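Local coordinates for putrescine aminotransferase (Halomonas elongata DSM 2581, PDB 6GWI), which probably transfers amino groups from amines such as putrescine to carbonyl acceptors, using pyridoxal-5'-phosphate as cofactor, at residues E223-A228 and I232-S237; F269-Y274 and D279-A284. All coordinates share one frame; numbering follows the deposited sequence.

Contact 1 of 2, residues E223-A228 and I232-S237. With PLP (pyridoxal-5'-phosphate), chain D.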
loop_
_atom_site.group_PDB
_atom_site.type_symbol
_atom_site.label_atom_id
_atom_site.label_comp_id
_atom_site.label_asym_id
_atom_site.label_seq_id
_atom_site.Cartn_x
_atom_site.Cartn_y
_atom_site.Cartn_z
ATOM N N GLU B 223 3.736 17.207 -8.309
ATOM C CA GLU B 223 4.774 16.482 -9.034
ATOM C C GLU B 223 5.699 17.497 -9.698
ATOM O O GLU B 223 5.209 18.448 -10.317
ATOM C CB GLU B 223 4.156 15.572 -10.099
ATOM C CG GLU B 223 3.093 14.597 -9.594
ATOM C CD GLU B 223 2.199 14.077 -10.713
ATOM O OE1 GLU B 223 2.666 13.268 -11.544
ATOM O OE2 GLU B 223 1.024 14.495 -10.772
ATOM N N PRO B 224 7.027 17.362 -9.580
ATOM C CA PRO B 224 7.902 18.284 -10.330
ATOM C C PRO B 224 7.552 18.328 -11.806
ATOM O O PRO B 224 7.465 19.408 -12.405
ATOM C CB PRO B 224 9.305 17.714 -10.082
ATOM C CG PRO B 224 9.189 16.986 -8.785
ATOM C CD PRO B 224 7.804 16.395 -8.782
ATOM N N VAL B 225 7.328 17.158 -12.396
ATOM C CA VAL B 225 6.760 17.009 -13.728
ATOM C C VAL B 225 5.606 16.023 -13.609
ATOM O O VAL B 225 5.764 14.955 -13.008
ATOM C CB VAL B 225 7.800 16.503 -14.745
ATOM C CG1 VAL B 225 7.129 16.127 -16.054
ATOM C CG2 VAL B 225 8.867 17.557 -14.976
ATOM N N GLN B 226 4.454 16.378 -14.175
ATOM C CA GLN B 226 3.275 15.522 -14.104
ATOM C C GLN B 226 3.453 14.307 -15.011
ATOM O O GLN B 226 3.707 14.451 -16.212
ATOM C CB GLN B 226 2.034 16.312 -14.507
ATOM C CG GLN B 226 1.628 17.387 -13.516
ATOM C CD GLN B 226 0.735 18.439 -14.146
ATOM O OE1 GLN B 226 1.206 19.497 -14.562
ATOM N NE2 GLN B 226 -0.558 18.149 -14.231
ATOM N N GLY B 227 3.313 13.112 -14.439
ATOM C CA GLY B 227 3.502 11.881 -15.182
ATOM C C GLY B 227 2.227 11.321 -15.777
ATOM O O GLY B 227 1.989 11.445 -16.983
ATOM N N ALA B 228 1.403 10.689 -14.934
ATOM C CA ALA B 228 0.181 10.050 -15.412
ATOM C C ALA B 228 -0.734 11.036 -16.121
ATOM O O ALA B 228 -1.500 10.642 -17.009
ATOM C CB ALA B 228 -0.557 9.395 -14.242
ATOM N N ILE B 232 3.819 16.263 -18.540
ATOM C CA ILE B 232 3.674 17.694 -18.771
ATOM C C ILE B 232 4.811 18.393 -18.038
ATOM O O ILE B 232 4.755 18.593 -16.822
ATOM C CB ILE B 232 2.306 18.203 -18.308
ATOM C CG1 ILE B 232 1.200 17.419 -19.015
ATOM C CG2 ILE B 232 2.175 19.698 -18.577
ATOM C CD1 ILE B 232 -0.181 17.751 -18.539
ATOM N N MET B 233 5.848 18.762 -18.771
ATOM C CA MET B 233 6.899 19.592 -18.199
ATOM C C MET B 233 6.428 21.040 -18.154
ATOM O O MET B 233 5.922 21.551 -19.159
ATOM C CB MET B 233 8.179 19.478 -19.018
ATOM C CG MET B 233 8.690 18.053 -19.147
ATOM S SD MET B 233 8.548 17.414 -20.825
ATOM C CE MET B 233 8.713 15.653 -20.541
ATOM N N PRO B 234 6.563 21.728 -17.024
ATOM C CA PRO B 234 6.080 23.105 -16.942
ATOM C C PRO B 234 7.022 24.052 -17.660
ATOM O O PRO B 234 8.173 23.693 -17.952
ATOM C CB PRO B 234 6.057 23.379 -15.432
ATOM C CG PRO B 234 7.164 22.541 -14.902
ATOM C CD PRO B 234 7.195 21.294 -15.761
ATOM N N PRO B 235 6.562 25.255 -17.995
ATOM C CA PRO B 235 7.492 26.277 -18.490
ATOM C C PRO B 235 8.613 26.516 -17.490
ATOM O O PRO B 235 8.458 26.304 -16.285
ATOM C CB PRO B 235 6.610 27.520 -18.659
ATOM C CG PRO B 235 5.216 27.001 -18.781
ATOM C CD PRO B 235 5.160 25.718 -17.999
ATOM N N GLU B 236 9.762 26.953 -18.009
ATOM C CA GLU B 236 10.920 27.189 -17.154
ATOM C C GLU B 236 10.661 28.279 -16.125
ATOM O O GLU B 236 11.352 28.324 -15.100
ATOM C CB GLU B 236 12.136 27.543 -18.012
ATOM C CG GLU B 236 12.615 26.392 -18.885
ATOM C CD GLU B 236 13.782 26.770 -19.777
ATOM O OE1 GLU B 236 14.337 27.874 -19.601
ATOM O OE2 GLU B 236 14.143 25.957 -20.656
ATOM N N SER B 237 9.685 29.154 -16.372
ATOM C CA SER B 237 9.324 30.211 -15.436
ATOM C C SER B 237 8.497 29.711 -14.258
ATOM O O SER B 237 8.364 30.432 -13.264
ATOM C CB SER B 237 8.542 31.304 -16.168
ATOM O OG SER B 237 7.308 30.798 -16.651
HETATM N N1 PLP D . 2.405 9.625 -7.084
HETATM C C2 PLP D . 2.760 9.693 -8.415
HETATM C C2A PLP D . 3.355 10.961 -8.966
HETATM C C3 PLP D . 2.568 8.587 -9.239
HETATM O O3 PLP D . 2.929 8.676 -10.559
HETATM C C4 PLP D . 2.028 7.399 -8.734
HETATM C C4A PLP D . 2.431 6.110 -9.401
HETATM C C5 PLP D . 1.666 7.354 -7.385
HETATM C C6 PLP D . 1.860 8.466 -6.570
HETATM C C5A PLP D . 1.060 6.111 -6.770
HETATM O O4P PLP D . 2.022 5.109 -6.533
HETATM P P PLP D . 1.510 3.600 -6.301
HETATM O O1P PLP D . 0.583 3.567 -5.108
HETATM O O2P PLP D . 2.705 2.704 -6.077
HETATM O O3P PLP D . 0.764 3.143 -7.527
#

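Contact 2 of 2, residues F269-Y274 and D279-A284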
loop_
_atom_site.group_PDB
_atom_site.type_symbol
_atom_site.label_atom_id
_atom_site.label_comp_id
_atom_site.label_asym_id
_atom_site.label_seq_id
_atom_site.Cartn_x
_atom_site.Cartn_y
_atom_site.Cartn_z
ATOM N N PHE B 269 16.447 13.248 -8.044
ATOM C CA PHE B 269 15.104 13.698 -7.710
ATOM C C PHE B 269 14.756 14.863 -8.622
ATOM O O PHE B 269 15.605 15.712 -8.904
ATOM C CB PHE B 269 15.013 14.094 -6.233
ATOM C CG PHE B 269 15.329 12.966 -5.297
ATOM C CD1 PHE B 269 14.375 12.004 -5.005
ATOM C CD2 PHE B 269 16.588 12.849 -4.736
ATOM C CE1 PHE B 269 14.668 10.955 -4.157
ATOM C CE2 PHE B 269 16.886 11.801 -3.887
ATOM C CZ PHE B 269 15.926 10.854 -3.596
ATOM N N GLY B 270 13.510 14.886 -9.099
ATOM C CA GLY B 270 13.064 16.008 -9.905
ATOM C C GLY B 270 13.190 17.331 -9.178
ATOM O O GLY B 270 13.459 18.364 -9.798
ATOM N N SER B 271 13.004 17.316 -7.855
ATOM C CA SER B 271 13.213 18.513 -7.048
ATOM C C SER B 271 14.575 19.136 -7.315
ATOM O O SER B 271 14.720 20.364 -7.310
ATOM C CB SER B 271 13.079 18.165 -5.566
ATOM O OG SER B 271 11.732 17.900 -5.228
ATOM N N GLN B 272 15.592 18.302 -7.534
ATOM C CA GLN B 272 16.933 18.824 -7.767
ATOM C C GLN B 272 17.052 19.465 -9.142
ATOM O O GLN B 272 17.837 20.403 -9.319
ATOM C CB GLN B 272 17.960 17.705 -7.610
ATOM C CG GLN B 272 18.075 17.193 -6.193
ATOM C CD GLN B 272 18.726 15.829 -6.111
ATOM O OE1 GLN B 272 18.699 15.053 -7.068
ATOM N NE2 GLN B 272 19.312 15.525 -4.958
ATOM N N HIS B 273 16.278 18.992 -10.123
ATOM C CA HIS B 273 16.320 19.603 -11.446
ATOM C C HIS B 273 15.830 21.043 -11.408
ATOM O O HIS B 273 16.329 21.891 -12.157
ATOM C CB HIS B 273 15.476 18.794 -12.430
ATOM C CG HIS B 273 15.467 19.352 -13.821
ATOM N ND1 HIS B 273 14.456 20.160 -14.296
ATOM C CD2 HIS B 273 16.349 19.216 -14.839
ATOM C CE1 HIS B 273 14.715 20.497 -15.547
ATOM N NE2 HIS B 273 15.859 19.938 -15.900
ATOM N N TYR B 274 14.864 21.339 -10.538
ATOM C CA TYR B 274 14.265 22.663 -10.449
ATOM C C TYR B 274 14.709 23.423 -9.206
ATOM O O TYR B 274 14.149 24.482 -8.908
ATOM C CB TYR B 274 12.742 22.548 -10.465
ATOM C CG TYR B 274 12.169 22.022 -11.760
ATOM C CD1 TYR B 274 12.034 22.846 -12.870
ATOM C CD2 TYR B 274 11.762 20.698 -11.871
ATOM C CE1 TYR B 274 11.502 22.365 -14.056
ATOM C CE2 TYR B 274 11.233 20.209 -13.048
ATOM C CZ TYR B 274 11.105 21.043 -14.137
ATOM O OH TYR B 274 10.578 20.544 -15.307
ATOM N N ASP B 279 9.740 19.824 1.957
ATOM C CA ASP B 279 9.713 19.344 3.329
ATOM C C ASP B 279 9.441 17.852 3.385
ATOM O O ASP B 279 9.885 17.179 4.321
ATOM C CB ASP B 279 8.665 20.125 4.122
ATOM C CG ASP B 279 8.998 21.602 4.213
ATOM O OD1 ASP B 279 9.931 21.953 4.964
ATOM O OD2 ASP B 279 8.354 22.405 3.500
ATOM N N LEU B 280 8.741 17.323 2.386
ATOM C CA LEU B 280 8.447 15.901 2.300
ATOM C C LEU B 280 8.512 15.474 0.844
ATOM O O LEU B 280 8.172 16.234 -0.062
ATOM C CB LEU B 280 7.067 15.582 2.884
ATOM C CG LEU B 280 6.806 16.041 4.321
ATOM C CD1 LEU B 280 5.317 16.040 4.613
ATOM C CD2 LEU B 280 7.541 15.153 5.314
ATOM N N MET B 281 8.955 14.228 0.620
ATOM C CA MET B 281 9.065 13.674 -0.723
ATOM C C MET B 281 8.621 12.215 -0.702
ATOM O O MET B 281 9.365 11.341 -0.230
ATOM C CB MET B 281 10.489 13.784 -1.271
ATOM C CG MET B 281 10.972 15.204 -1.553
ATOM S SD MET B 281 12.561 15.260 -2.423
ATOM C CE MET B 281 13.572 14.263 -1.337
ATOM N N PRO B 282 7.414 11.917 -1.179
ATOM C CA PRO B 282 7.041 10.511 -1.370
ATOM C C PRO B 282 7.781 9.909 -2.553
ATOM O O PRO B 282 8.111 10.589 -3.529
ATOM C CB PRO B 282 5.527 10.562 -1.610
ATOM C CG PRO B 282 5.241 11.950 -2.061
ATOM C CD PRO B 282 6.296 12.840 -1.457
ATOM N N ILE B 283 8.071 8.611 -2.440
ATOM C CA ILE B 283 8.850 7.897 -3.443
ATOM C C ILE B 283 8.340 6.468 -3.552
ATOM O O ILE B 283 7.744 5.922 -2.622
ATOM C CB ILE B 283 10.361 7.900 -3.100
ATOM C CG1 ILE B 283 10.572 7.379 -1.677
ATOM C CG2 ILE B 283 10.943 9.292 -3.283
ATOM C CD1 ILE B 283 12.027 7.181 -1.312
ATOM N N ALA B 284 8.587 5.863 -4.715
ATOM C CA ALA B 284 8.308 4.456 -4.981
ATOM C C ALA B 284 8.814 4.133 -6.386
ATOM O O ALA B 284 9.826 4.690 -6.825
ATOM C CB ALA B 284 6.820 4.143 -4.845
#

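Contact 1 of 2, residues E223-A228 and I232-S237
In the loop that leaves strand 217-222 at the edge of the PLP pocket, the chain doubles back on itself, and Gln-226 and Ile-232 form a single antiparallel, hydrogen-bonded bridge. Ile-232 N donates to Gln-226 O at 3.0 Å and lies in the carbonyl plane; the return bond, Gln-226 N to Ile-232 O, is weak at 3.5 Å. Val-225 packs beside the bridge. With CG1 anti to the backbone N (chi1 170°), that methyl sits 3.5 Å from Ile-232 O and also meets Met-233 CG at 4.0 Å. The other branch, CG2, touches Pro-234 CD, and the two side chains cross at about a right angle. The Gln-226 side chain crosses that of Ile-232 obliquely, its OE1 4.1 Å from Ile-232 CB, buried and with no hydrogen-bond partner in the model, while NE2 is held by Gln-182 OE1.

Glu-223 stands at the cofactor end of the loop. Its OE1 is 3.5 Å from the PLP methyl C2A and also accepts a nearly straight bond (171°) from Gly-227 N at 3.0 Å, the amide arriving from above the carboxylate plane. The other oxygen, OE2, is bonded to Tyr-150 N, so both oxygens are fixed and the carboxylate cannot easily turn. Cutting Glu-223 back to an alanine would remove these oxygens and is likely to leave the Gly-227 and Tyr-150 amides without their acceptor and to open a gap beside C2A.

Outside the loop, Trp-239 NE1 of helix 238-248 bonds to Pro-224 O, and Pro-235 touches Phe-197 of helix 194-212. Ile-232 and Met-233 lean on Arg-371 of strand 367-373, and Val-225 and Met-233 on Met-376 of strand 376-381, so it sits among helices 194-212 and 238-248 and the antiparallel pair 367-373 and 376-381.

Contact 2 of 2, residues F269-Y274 and D279-A284
Phe-269 O receives Gln-272 N at 2.9 Å, a bond of the short, weakly bonded helix 270-273, and the Phe-269 ring reaches out from this turn to Met-281 and Ile-283 on strand 280-283. No hydrogen bond crosses between the two segments; the contact is made by side chains alone. The ring meets two partners differently. Over one face comes the terminal methyl of Met-281, CE, at 4.4 Å from Phe-269 CD1, with Met-281 SD 5.0 Å from the ring centroid and 29° off its normal: a Met-aromatic contact met obliquely. At the ring edge, near its plane, Ile-283 CG2 touches Phe-269 CE1 at 4.2 Å. What brings the methyl over the face is the bend at the end of the methionine: the chain runs extended to SD and then turns (chi3 -54°), laying CE on the ring.

Opposite CE, roughly in line with the CE-SD bond, Ser-271 OG approaches Met-281 SD at 3.9 Å, a packing distance; the hydroxyl has its hydrogen bond elsewhere. A further, weak bond ties the turn to itself, Phe-269 N to Gln-272 OE1 at 3.0 Å with a bent angle of 129°. Gln-272 CD lies in the plane of the Phe-269 ring, at its edge, so the amide group adds to the ring's surroundings on the helix side.

The carboxylate of Glu-257 accepts the Gly-270 and Ser-271 amides at the start of the helix, where its charge would probably suit the helix dipole. Phe-269 also meets Phe-262 edge-to-face. Leu-298 of strand 295-300 touches Phe-269, Met-281 and Ile-283, while Pro-282 turns to helix 117-134; strand 280-283 is thus covered by the short helix on one face and by that long helix on the other.

Contact 1 closes before contact 2 opens, and their centres are 13 Å apart, yet the two meet directly. Tyr-274 OH packs at 3.5 Å against both Val-225 CG2 and Pro-234 CD, reaching into the side of the doubled-back loop, and Pro-224 CG comes within 3.9 Å of Ser-271 N. Their relation to PLP differs: contact 1 touches the cofactor through Glu-223, whereas the Ile-283 side chain of contact 2 stays about 9 Å from it at the nearest atoms. Strand 280-283 nonetheless leads to Lys-285 of the pocket, probably the lysine that forms the Schiff base with PLP, as in other class-III aminotransferases.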